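PDB 7B4O: superoxide dismutase [Cu-Zn] from Bacteroidetes bacterium GWA2_30_7, which probably catalyses the disproportionation of superoxide to oxygen and hydrogen peroxide, as a copper-zinc superoxide dismutase, here crystallised with zinc in both metal positions. Local coordinates for residues G4-A9 / S117-S122; I25-T28 / G33-V36; C11-T16 / M123-N128; V36-N41 / H48-H53. All coordinates share one frame; numbering follows the deposited sequence.

Interaction 1 (G4-A9 / S117-S122); sequences GKTQKA and SIIGRS
A9 and I119 meet at one end of the Greek-key beta barrel of this superoxide dismutase fold, where the start of strand 8-15 faces the loop that leads into strand 122-126. The tight spot is small: the methyl CB of A9 lies 3.7 Å from CD1 of I119. That CD1 is put there by two bends, with CG1 beside the backbone N (chi1 -59°) and a second turn at chi2 (-57°). T6 touches the same methyl more loosely, its CG2 standing 4.4 Å from I119 CD1. F112 lies against both A9 and T6, while I119 also packs on I151 and on G120 of the second subunit, so this apolar patch runs into the dimer interface. Before A9 the chain turns to solvent: G4, K5 and Q7 are exposed, and no hydrogen bond ties the two segments together. The loop keeps its own shape instead. I118 to R121 form a type II turn with G120 at positive phi, closed by R121 N to I118 O. One step earlier, S117 folds back in an ST turn, its OG accepting from I119 N at 3.1 Å.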
loop_
_atom_site.group_PDB
_atom_site.type_symbol
_atom_site.label_atom_id
_atom_site.label_comp_id
_atom_site.label_asym_id
_atom_site.label_seq_id
_atom_site.Cartn_x
_atom_site.Cartn_y
_atom_site.Cartn_z
ATOM N N GLY A 4 16.937 11.064 -0.118
ATOM C CA GLY A 4 17.526 10.104 0.859
ATOM C C GLY A 4 17.012 8.694 0.631
ATOM O O GLY A 4 15.859 8.553 0.172
ATOM N N LYS A 5 17.830 7.683 0.942
ATOM C CA LYS A 5 17.479 6.250 0.760
ATOM C C LYS A 5 16.405 5.851 1.777
ATOM O O LYS A 5 16.511 6.228 2.946
ATOM C CB LYS A 5 18.724 5.367 0.877
ATOM C CG LYS A 5 19.628 5.439 -0.348
ATOM C CD LYS A 5 20.878 4.589 -0.279
ATOM C CE LYS A 5 20.602 3.131 0.036
ATOM N NZ LYS A 5 21.752 2.260 -0.306
ATOM N N THR A 6 15.412 5.104 1.328
ATOM C CA THR A 6 14.349 4.536 2.198
ATOM C C THR A 6 15.001 3.686 3.297
ATOM O O THR A 6 15.791 2.775 2.952
ATOM C CB THR A 6 13.344 3.725 1.376
ATOM O OG1 THR A 6 12.804 4.591 0.381
ATOM C CG2 THR A 6 12.254 3.115 2.227
ATOM N N GLN A 7 14.707 3.998 4.563
ATOM C CA GLN A 7 15.225 3.295 5.764
ATOM C C GLN A 7 14.098 2.513 6.438
ATOM O O GLN A 7 14.391 1.690 7.316
ATOM C CB GLN A 7 15.766 4.292 6.793
ATOM C CG GLN A 7 16.928 5.135 6.302
ATOM C CD GLN A 7 18.104 4.286 5.887
ATOM O OE1 GLN A 7 18.514 4.303 4.727
ATOM N NE2 GLN A 7 18.636 3.517 6.826
ATOM N N LYS A 8 12.848 2.798 6.078
ATOM C CA LYS A 8 11.672 2.246 6.782
ATOM C C LYS A 8 10.550 2.018 5.776
ATOM O O LYS A 8 10.321 2.874 4.905
ATOM C CB LYS A 8 11.216 3.196 7.892
ATOM C CG LYS A 8 10.020 2.721 8.695
ATOM C CD LYS A 8 9.732 3.609 9.876
ATOM C CE LYS A 8 8.381 3.323 10.493
ATOM N NZ LYS A 8 8.065 4.274 11.583
ATOM N N ALA A 9 9.868 0.887 5.907
ATOM C CA ALA A 9 8.649 0.596 5.132
ATOM C C ALA A 9 7.549 0.240 6.117
ATOM O O ALA A 9 7.846 -0.283 7.200
ATOM C CB ALA A 9 8.877 -0.506 4.133
ATOM N N SER A 117 13.389 -5.039 -4.284
ATOM C CA SER A 117 12.705 -4.068 -3.390
ATOM C C SER A 117 11.320 -4.602 -3.049
ATOM O O SER A 117 10.590 -5.005 -3.961
ATOM C CB SER A 117 12.584 -2.676 -3.942
ATOM O OG SER A 117 11.867 -1.856 -3.024
ATOM N N ILE A 118 10.957 -4.537 -1.774
ATOM C CA ILE A 118 9.607 -4.953 -1.299
ATOM C C ILE A 118 8.638 -3.782 -1.384
ATOM O O ILE A 118 7.438 -3.998 -1.118
ATOM C CB ILE A 118 9.674 -5.546 0.114
ATOM C CG1 ILE A 118 10.076 -4.501 1.160
ATOM C CG2 ILE A 118 10.576 -6.771 0.114
ATOM C CD1 ILE A 118 9.857 -4.960 2.570
ATOM N N ILE A 119 9.097 -2.585 -1.729
ATOM C CA ILE A 119 8.192 -1.402 -1.786
ATOM C C ILE A 119 7.169 -1.625 -2.900
ATOM O O ILE A 119 7.547 -1.929 -4.036
ATOM C CB ILE A 119 8.978 -0.096 -1.991
ATOM C CG1 ILE A 119 9.995 0.156 -0.879
ATOM C CG2 ILE A 119 8.021 1.067 -2.160
ATOM C CD1 ILE A 119 9.438 0.212 0.510
ATOM N N GLY A 120 5.890 -1.458 -2.569
ATOM C CA GLY A 120 4.777 -1.610 -3.522
ATOM C C GLY A 120 4.359 -3.059 -3.696
ATOM O O GLY A 120 3.455 -3.314 -4.505
ATOM N N ARG A 121 4.968 -3.983 -2.960
ATOM C CA ARG A 121 4.502 -5.383 -2.932
ATOM C C ARG A 121 3.427 -5.487 -1.846
ATOM O O ARG A 121 3.153 -4.483 -1.165
ATOM C CB ARG A 121 5.674 -6.343 -2.698
ATOM C CG ARG A 121 6.834 -6.146 -3.664
ATOM C CD ARG A 121 6.465 -6.434 -5.096
ATOM N NE ARG A 121 7.544 -6.069 -6.007
ATOM C CZ ARG A 121 7.569 -6.343 -7.304
ATOM N NH1 ARG A 121 6.589 -7.027 -7.864
ATOM N NH2 ARG A 121 8.593 -5.933 -8.034
ATOM N N SER A 122 2.833 -6.652 -1.676
ATOM C CA SER A 122 1.782 -6.871 -0.667
ATOM C C SER A 122 2.291 -7.757 0.465
ATOM O O SER A 122 3.124 -8.626 0.246
ATOM C CB SER A 122 0.555 -7.466 -1.283
ATOM O OG SER A 122 0.881 -8.622 -2.041
#

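Interaction 2 (I25-T28 / G33-V36); sequences ITFT and GVKV
T28 and K35 form the antiparallel hydrogen-bonded pair of the beta hairpin of strands 22-30 and 33-41, whose segments 25-28 and 33-36 have axes 4.6 Å apart at closest approach, at 159° between their directions. The rungs are T28 N to K35 O at 2.9 Å and K35 N to T28 O at 2.8 Å. F27 and V36 make the neighbouring non-hydrogen-bonded pair, where the CA of F27 adds a CA-H...O contact to K35 O, 3.3 Å away.

On the buried face of the sheet the F27 ring lies alongside V36, both side chains pointing the same way. V36 CG2 comes to the ring obliquely, 3.9 Å from F27 CD2. V34 CG1 sits at the ring edge near its plane, and touches F27 CB at 3.8 Å; chi1 of 169° in V34 swings this branch away from its own backbone N and over to F27. I110, from a loop, packs on F27, V34 and V36 alike.

T26, T28 and K35 occupy the other face. The K35 chain is fully extended and carries its amine off the hairpin, to a long, weak ion pair with E104. Closer in, one water joins the two strands: it donates to K35 O and also hydrogen-bonds T26 OG1 and T28 OG1, each of the two hydroxyls 2.8 Å away.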
loop_
_atom_site.group_PDB
_atom_site.type_symbol
_atom_site.label_atom_id
_atom_site.label_comp_id
_atom_site.label_asym_id
_atom_site.label_seq_id
_atom_site.Cartn_x
_atom_site.Cartn_y
_atom_site.Cartn_z
ATOM N N ILE A 25 2.579 -3.701 10.098
ATOM C CA ILE A 25 3.913 -4.325 9.936
ATOM C C ILE A 25 4.890 -3.215 9.557
ATOM O O ILE A 25 4.568 -2.430 8.664
ATOM C CB ILE A 25 3.870 -5.443 8.880
ATOM C CG1 ILE A 25 2.783 -6.470 9.202
ATOM C CG2 ILE A 25 5.243 -6.085 8.741
ATOM C CD1 ILE A 25 2.134 -7.037 7.992
ATOM N N THR A 26 6.018 -3.152 10.243
ATOM C CA THR A 26 7.099 -2.208 9.896
ATOM C C THR A 26 8.352 -2.995 9.539
ATOM O O THR A 26 8.597 -4.078 10.102
ATOM C CB THR A 26 7.361 -1.193 11.007
ATOM O OG1 THR A 26 7.904 -1.890 12.123
ATOM C CG2 THR A 26 6.112 -0.427 11.373
ATOM N N PHE A 27 9.112 -2.412 8.627
ATOM C CA PHE A 27 10.410 -2.926 8.154
ATOM C C PHE A 27 11.408 -1.800 8.374
ATOM O O PHE A 27 11.208 -0.739 7.779
ATOM C CB PHE A 27 10.320 -3.315 6.679
ATOM C CG PHE A 27 9.225 -4.292 6.342
ATOM C CD1 PHE A 27 7.941 -3.862 6.051
ATOM C CD2 PHE A 27 9.497 -5.649 6.267
ATOM C CE1 PHE A 27 6.946 -4.775 5.740
ATOM C CE2 PHE A 27 8.510 -6.554 5.919
ATOM C CZ PHE A 27 7.237 -6.120 5.649
ATOM N N THR A 28 12.439 -2.021 9.184
ATOM C CA THR A 28 13.423 -0.962 9.515
ATOM C C THR A 28 14.825 -1.489 9.202
ATOM O O THR A 28 15.164 -2.580 9.689
ATOM C CB THR A 28 13.250 -0.505 10.966
ATOM O OG1 THR A 28 11.877 -0.141 11.146
ATOM C CG2 THR A 28 14.144 0.666 11.308
ATOM N N GLY A 33 20.623 -6.283 8.934
ATOM C CA GLY A 33 19.624 -6.569 7.883
ATOM C C GLY A 33 18.411 -5.666 7.995
ATOM O O GLY A 33 18.581 -4.456 8.144
ATOM N N VAL A 34 17.216 -6.240 7.921
ATOM C CA VAL A 34 15.941 -5.481 8.060
ATOM C C VAL A 34 15.146 -6.088 9.217
ATOM O O VAL A 34 14.863 -7.289 9.189
ATOM C CB VAL A 34 15.138 -5.443 6.749
ATOM C CG1 VAL A 34 13.720 -4.908 6.967
ATOM C CG2 VAL A 34 15.876 -4.637 5.694
ATOM N N LYS A 35 14.830 -5.265 10.207
ATOM C CA LYS A 35 13.992 -5.676 11.351
ATOM C C LYS A 35 12.528 -5.652 10.912
ATOM O O LYS A 35 12.010 -4.565 10.548
ATOM C CB LYS A 35 14.223 -4.764 12.558
ATOM C CG LYS A 35 13.437 -5.160 13.799
ATOM C CD LYS A 35 13.638 -4.180 14.924
ATOM C CE LYS A 35 12.898 -4.548 16.184
ATOM N NZ LYS A 35 13.270 -3.641 17.292
ATOM N N VAL A 36 11.897 -6.813 10.958
ATOM C CA VAL A 36 10.447 -6.982 10.664
ATOM C C VAL A 36 9.726 -6.998 12.002
ATOM O O VAL A 36 10.102 -7.810 12.856
ATOM C CB VAL A 36 10.184 -8.273 9.873
ATOM C CG1 VAL A 36 8.710 -8.443 9.547
ATOM C CG2 VAL A 36 11.042 -8.300 8.617
HETATM O O HOH W 1 10.679 -2.536 12.074
#

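Interaction 3 (C11-T16 / M123-N128); sequences CVIYPT and MIVHKN. With ZN (zinc ion), chain E.
M123 packs between the segments 11-15 and 123-126, whose axes approach to 8.2 Å at 43°, with C11 and I13 facing M123 and V125 inside the barrel. Its CB meets two residues: C11 SG lies 3.7 Å from M123 CB, and I13 CG2 lies 4.1 Å from it on the next inward position of the same strand. At CG the partner is C11 again, with SG 3.6 Å from M123 CG. From there the chain bends at chi2 (-61°) and once more at chi3, turning away from strand 8-15; SD rests against F27 and the terminal methyl reaches the ring of F50. Further along, I13 CD1 packs 3.6 Å from V125 CG2, the two side chains crossing at about a right angle. V125 thus points inward, whereas its neighbour H126 holds a zinc ion through NE2 at 1.9 Å. H126 ND1 is in turn hydrogen-bonded to G141 O, which helps fix the rotation of the ring. I124 CG2 packs on one face of that ring. With no polar link between the segments, the contact coheres by close apolar packing, and one strand serves both the core and the metal site.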
loop_
_atom_site.group_PDB
_atom_site.type_symbol
_atom_site.label_atom_id
_atom_site.label_comp_id
_atom_site.label_asym_id
_atom_site.label_seq_id
_atom_site.Cartn_x
_atom_site.Cartn_y
_atom_site.Cartn_z
ATOM N N CYS A 11 3.380 -1.263 6.420
ATOM C CA CYS A 11 2.264 -1.988 5.785
ATOM C C CYS A 11 1.124 -2.101 6.783
ATOM O O CYS A 11 1.304 -2.729 7.846
ATOM C CB CYS A 11 2.696 -3.374 5.346
ATOM S SG CYS A 11 1.372 -4.256 4.506
ATOM N N VAL A 12 0.004 -1.481 6.447
ATOM C CA VAL A 12 -1.242 -1.649 7.233
ATOM C C VAL A 12 -2.041 -2.746 6.546
ATOM O O VAL A 12 -2.283 -2.649 5.325
ATOM C CB VAL A 12 -2.034 -0.343 7.343
ATOM C CG1 VAL A 12 -3.307 -0.561 8.144
ATOM C CG2 VAL A 12 -1.186 0.767 7.937
ATOM N N ILE A 13 -2.391 -3.785 7.292
ATOM C CA ILE A 13 -3.160 -4.891 6.661
ATOM C C ILE A 13 -4.625 -4.773 7.042
ATOM O O ILE A 13 -4.974 -4.315 8.164
ATOM C CB ILE A 13 -2.575 -6.284 6.912
ATOM C CG1 ILE A 13 -2.682 -6.685 8.376
ATOM C CG2 ILE A 13 -1.153 -6.381 6.372
ATOM C CD1 ILE A 13 -2.344 -8.138 8.591
ATOM N N TYR A 14 -5.441 -5.132 6.065
ATOM C CA TYR A 14 -6.913 -5.096 6.151
ATOM C C TYR A 14 -7.416 -6.484 5.828
ATOM O O TYR A 14 -6.822 -7.226 5.050
ATOM C CB TYR A 14 -7.451 -4.036 5.204
ATOM C CG TYR A 14 -7.050 -2.653 5.620
ATOM C CD1 TYR A 14 -7.786 -1.958 6.564
ATOM C CD2 TYR A 14 -5.909 -2.062 5.107
ATOM C CE1 TYR A 14 -7.416 -0.687 6.963
ATOM C CE2 TYR A 14 -5.525 -0.794 5.496
ATOM C CZ TYR A 14 -6.280 -0.107 6.426
ATOM O OH TYR A 14 -5.893 1.143 6.805
ATOM N N PRO A 15 -8.549 -6.884 6.422
ATOM C CA PRO A 15 -9.037 -8.228 6.215
ATOM C C PRO A 15 -9.532 -8.428 4.776
ATOM O O PRO A 15 -10.077 -7.508 4.159
ATOM C CB PRO A 15 -10.209 -8.342 7.200
ATOM C CG PRO A 15 -10.647 -6.923 7.390
ATOM C CD PRO A 15 -9.381 -6.102 7.341
ATOM N N THR A 16 -9.413 -9.653 4.286
ATOM C CA THR A 16 -10.223 -10.105 3.134
ATOM C C THR A 16 -11.669 -10.299 3.618
ATOM O O THR A 16 -11.915 -10.249 4.848
ATOM C CB THR A 16 -9.617 -11.341 2.467
ATOM O OG1 THR A 16 -9.589 -12.368 3.455
ATOM C CG2 THR A 16 -8.217 -11.066 1.942
ATOM N N MET A 123 1.717 -7.566 1.642
ATOM C CA MET A 123 1.744 -8.567 2.722
ATOM C C MET A 123 0.439 -9.345 2.638
ATOM O O MET A 123 -0.635 -8.719 2.487
ATOM C CB MET A 123 1.895 -7.923 4.102
ATOM C CG MET A 123 3.285 -7.355 4.385
ATOM S SD MET A 123 4.563 -8.633 4.345
ATOM C CE MET A 123 3.883 -9.848 5.467
ATOM N N ILE A 124 0.537 -10.661 2.717
ATOM C CA ILE A 124 -0.624 -11.573 2.833
ATOM C C ILE A 124 -0.441 -12.371 4.114
ATOM O O ILE A 124 0.626 -12.928 4.339
ATOM C CB ILE A 124 -0.762 -12.485 1.603
ATOM C CG1 ILE A 124 -1.128 -11.703 0.344
ATOM C CG2 ILE A 124 -1.775 -13.585 1.877
ATOM C CD1 ILE A 124 -2.545 -11.100 0.371
ATOM N N VAL A 125 -1.494 -12.407 4.932
ATOM C CA VAL A 125 -1.568 -13.327 6.089
ATOM C C VAL A 125 -2.527 -14.442 5.695
ATOM O O VAL A 125 -3.570 -14.165 5.102
ATOM C CB VAL A 125 -1.976 -12.602 7.381
ATOM C CG1 VAL A 125 -2.002 -13.560 8.559
ATOM C CG2 VAL A 125 -1.063 -11.417 7.649
ATOM N N HIS A 126 -2.146 -15.673 5.992
ATOM C CA HIS A 126 -2.901 -16.879 5.590
ATOM C C HIS A 126 -3.705 -17.454 6.754
ATOM O O HIS A 126 -3.399 -17.201 7.921
ATOM C CB HIS A 126 -1.951 -17.917 4.999
ATOM C CG HIS A 126 -1.429 -17.557 3.648
ATOM N ND1 HIS A 126 -2.129 -17.842 2.502
ATOM C CD2 HIS A 126 -0.270 -16.958 3.253
ATOM C CE1 HIS A 126 -1.429 -17.420 1.450
ATOM N NE2 HIS A 126 -0.278 -16.884 1.880
ATOM N N LYS A 127 -4.717 -18.234 6.402
ATOM C CA LYS A 127 -5.612 -18.903 7.372
ATOM C C LYS A 127 -4.829 -19.958 8.152
ATOM O O LYS A 127 -5.031 -20.070 9.363
ATOM C CB LYS A 127 -6.801 -19.522 6.642
ATOM C CG LYS A 127 -7.788 -20.233 7.555
ATOM C CD LYS A 127 -8.961 -20.841 6.843
ATOM C CE LYS A 127 -9.771 -21.753 7.746
ATOM N NZ LYS A 127 -9.883 -21.229 9.129
ATOM N N ASN A 128 -3.968 -20.713 7.467
ATOM C CA ASN A 128 -3.254 -21.857 8.074
ATOM C C ASN A 128 -1.746 -21.586 8.115
ATOM O O ASN A 128 -1.267 -20.571 7.588
ATOM C CB ASN A 128 -3.573 -23.144 7.320
ATOM C CG ASN A 128 -5.060 -23.428 7.326
ATOM O OD1 ASN A 128 -5.748 -23.223 8.341
ATOM N ND2 ASN A 128 -5.575 -23.842 6.184
HETATM ZN ZN ZN E . 1.298 -16.490 0.807
#

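Interaction 4 (V36-N41 / H48-H53); sequences VVADLN and HGFHIH. With ZN (zinc ion), chain E.
F50 and its partners V36, A38 and L40 make a purely apolar contact through the middle of the barrel, between strands 33-41 and 46-53; the axes of segments 36-41 and 48-53 come no closer than 11.4 Å, at 125° between their directions. The gap is too wide for backbone bonding, so one large ring spans it. CG of F50 stands opposite the backbone N (chi1 -175°), which carries the phenyl group straight out toward strand 33-41. Its far end does most of the touching: the methyl CB of A38 lies 3.7 Å from F50 CZ. V36 approaches the edge close to the ring plane, with its CG1 4.2 Å from F50 CE2. At the other carbon next to CZ, L40 CD1 stays looser, 4.4 Å from F50 CE1. I25 and L90 also pack on this ring.

Beyond F50, two residues of the same strand send their imidazoles to the other face: H51 binds the zinc ion through ND1 at 2.1 Å, and H53 through NE2 at 2.0 Å. D130 accepts from H51 NE2 and G67 O from H53 ND1, second-shell bonds that fix how the two imidazoles are turned. H126 is another ligand, and H69 belongs both to this site and to the neighbouring one of H77, H86 and D89. Such a His-X-His strand, core phenylalanine inward and imidazoles outward, is the copper-site strand of the Cu-Zn superoxide dismutase barrel, here carrying zinc.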
loop_
_atom_site.group_PDB
_atom_site.type_symbol
_atom_site.label_atom_id
_atom_site.label_comp_id
_atom_site.label_asym_id
_atom_site.label_seq_id
_atom_site.Cartn_x
_atom_site.Cartn_y
_atom_site.Cartn_z
ATOM N N VAL A 36 11.897 -6.813 10.958
ATOM C CA VAL A 36 10.447 -6.982 10.664
ATOM C C VAL A 36 9.726 -6.998 12.002
ATOM O O VAL A 36 10.102 -7.810 12.856
ATOM C CB VAL A 36 10.184 -8.273 9.873
ATOM C CG1 VAL A 36 8.710 -8.443 9.547
ATOM C CG2 VAL A 36 11.042 -8.300 8.617
ATOM N N VAL A 37 8.772 -6.090 12.181
ATOM C CA VAL A 37 7.927 -6.039 13.403
ATOM C C VAL A 37 6.470 -6.047 12.963
ATOM O O VAL A 37 6.051 -5.116 12.262
ATOM C CB VAL A 37 8.224 -4.811 14.279
ATOM C CG1 VAL A 37 7.307 -4.796 15.499
ATOM C CG2 VAL A 37 9.674 -4.771 14.702
ATOM N N ALA A 38 5.718 -7.048 13.400
ATOM C CA ALA A 38 4.293 -7.199 13.056
ATOM C C ALA A 38 3.487 -7.207 14.346
ATOM O O ALA A 38 3.865 -7.904 15.301
ATOM C CB ALA A 38 4.057 -8.446 12.260
ATOM N N ASP A 39 2.400 -6.438 14.345
ATOM C CA ASP A 39 1.427 -6.398 15.456
ATOM C C ASP A 39 0.043 -6.501 14.835
ATOM O O ASP A 39 -0.420 -5.498 14.256
ATOM C CB ASP A 39 1.605 -5.143 16.296
ATOM C CG ASP A 39 2.902 -5.198 17.069
ATOM O OD1 ASP A 39 2.979 -6.006 18.019
ATOM O OD2 ASP A 39 3.826 -4.485 16.675
ATOM N N LEU A 40 -0.557 -7.689 14.916
ATOM C CA LEU A 40 -1.861 -7.982 14.275
ATOM C C LEU A 40 -2.875 -8.382 15.342
ATOM O O LEU A 40 -2.493 -8.800 16.450
ATOM C CB LEU A 40 -1.706 -9.123 13.265
ATOM C CG LEU A 40 -0.505 -9.057 12.324
ATOM C CD1 LEU A 40 -0.563 -10.217 11.337
ATOM C CD2 LEU A 40 -0.399 -7.728 11.580
ATOM N N ASN A 41 -4.145 -8.260 14.988
ATOM C CA ASN A 41 -5.275 -8.684 15.843
ATOM C C ASN A 41 -6.326 -9.383 14.980
ATOM O O ASN A 41 -6.290 -9.263 13.745
ATOM C CB ASN A 41 -5.876 -7.483 16.571
ATOM C CG ASN A 41 -4.897 -6.823 17.519
ATOM O OD1 ASN A 41 -4.652 -7.325 18.610
ATOM N ND2 ASN A 41 -4.301 -5.720 17.092
ATOM N N HIS A 48 0.100 -18.758 11.443
ATOM C CA HIS A 48 -0.438 -18.238 10.166
ATOM C C HIS A 48 0.707 -17.902 9.222
ATOM O O HIS A 48 1.593 -17.132 9.620
ATOM C CB HIS A 48 -1.294 -16.999 10.428
ATOM C CG HIS A 48 -2.516 -17.291 11.220
ATOM N ND1 HIS A 48 -3.706 -17.557 10.615
ATOM C CD2 HIS A 48 -2.726 -17.367 12.545
ATOM C CE1 HIS A 48 -4.630 -17.777 11.535
ATOM N NE2 HIS A 48 -4.056 -17.654 12.733
ATOM N N GLY A 49 0.660 -18.446 8.006
ATOM C CA GLY A 49 1.564 -18.022 6.933
ATOM C C GLY A 49 1.609 -16.515 6.814
ATOM O O GLY A 49 0.562 -15.853 6.862
ATOM N N PHE A 50 2.813 -15.991 6.628
ATOM C CA PHE A 50 3.115 -14.543 6.704
ATOM C C PHE A 50 4.072 -14.239 5.556
ATOM O O PHE A 50 5.264 -14.582 5.667
ATOM C CB PHE A 50 3.702 -14.244 8.088
ATOM C CG PHE A 50 3.964 -12.797 8.391
ATOM C CD1 PHE A 50 2.930 -11.928 8.708
ATOM C CD2 PHE A 50 5.263 -12.316 8.421
ATOM C CE1 PHE A 50 3.195 -10.594 9.010
ATOM C CE2 PHE A 50 5.534 -10.995 8.733
ATOM C CZ PHE A 50 4.497 -10.137 9.024
ATOM N N HIS A 51 3.571 -13.679 4.461
ATOM C CA HIS A 51 4.331 -13.620 3.191
ATOM C C HIS A 51 4.252 -12.262 2.523
ATOM O O HIS A 51 3.215 -11.580 2.616
ATOM C CB HIS A 51 3.790 -14.630 2.186
ATOM C CG HIS A 51 3.757 -16.032 2.666
ATOM N ND1 HIS A 51 2.736 -16.875 2.293
ATOM C CD2 HIS A 51 4.583 -16.729 3.476
ATOM C CE1 HIS A 51 2.950 -18.065 2.827
ATOM N NE2 HIS A 51 4.075 -17.991 3.579
ATOM N N ILE A 52 5.311 -11.934 1.787
ATOM C CA ILE A 52 5.266 -10.838 0.794
ATOM C C ILE A 52 4.845 -11.465 -0.523
ATOM O O ILE A 52 5.540 -12.427 -0.997
ATOM C CB ILE A 52 6.604 -10.097 0.665
ATOM C CG1 ILE A 52 7.138 -9.651 2.026
ATOM C CG2 ILE A 52 6.462 -8.942 -0.301
ATOM C CD1 ILE A 52 8.461 -8.938 1.962
ATOM N N HIS A 53 3.746 -10.994 -1.094
ATOM C CA HIS A 53 3.257 -11.449 -2.409
ATOM C C HIS A 53 3.637 -10.417 -3.473
ATOM O O HIS A 53 4.020 -9.288 -3.127
ATOM C CB HIS A 53 1.769 -11.782 -2.342
ATOM C CG HIS A 53 1.460 -13.097 -1.696
ATOM N ND1 HIS A 53 0.691 -14.045 -2.320
ATOM C CD2 HIS A 53 1.791 -13.623 -0.499
ATOM C CE1 HIS A 53 0.562 -15.107 -1.537
ATOM N NE2 HIS A 53 1.185 -14.864 -0.396
HETATM ZN ZN ZN E . 1.298 -16.490 0.807
#

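In the fold
Interactions 3 and 4 are the core: all their touching residues are buried, their centres lie about 7 Å apart, and both reach the same zinc ion from neighbouring strands 46-53 and 122-126. Interaction 2 is half buried, with a polar, water-bridged face, and depends on backbone hydrogen bonds that the others lack across their segments. It shares V36 and strand 33-41 with interaction 4. Interaction 1 sits further out, at the barrel end and the dimer interface. It uses strand 8-15, as interaction 3 does, and A9 N meets F27 O of interaction 2 at 2.8 Å. S122 O likewise lies 2.8 Å from H53 N, linking interaction 1 to a metal-binding strand.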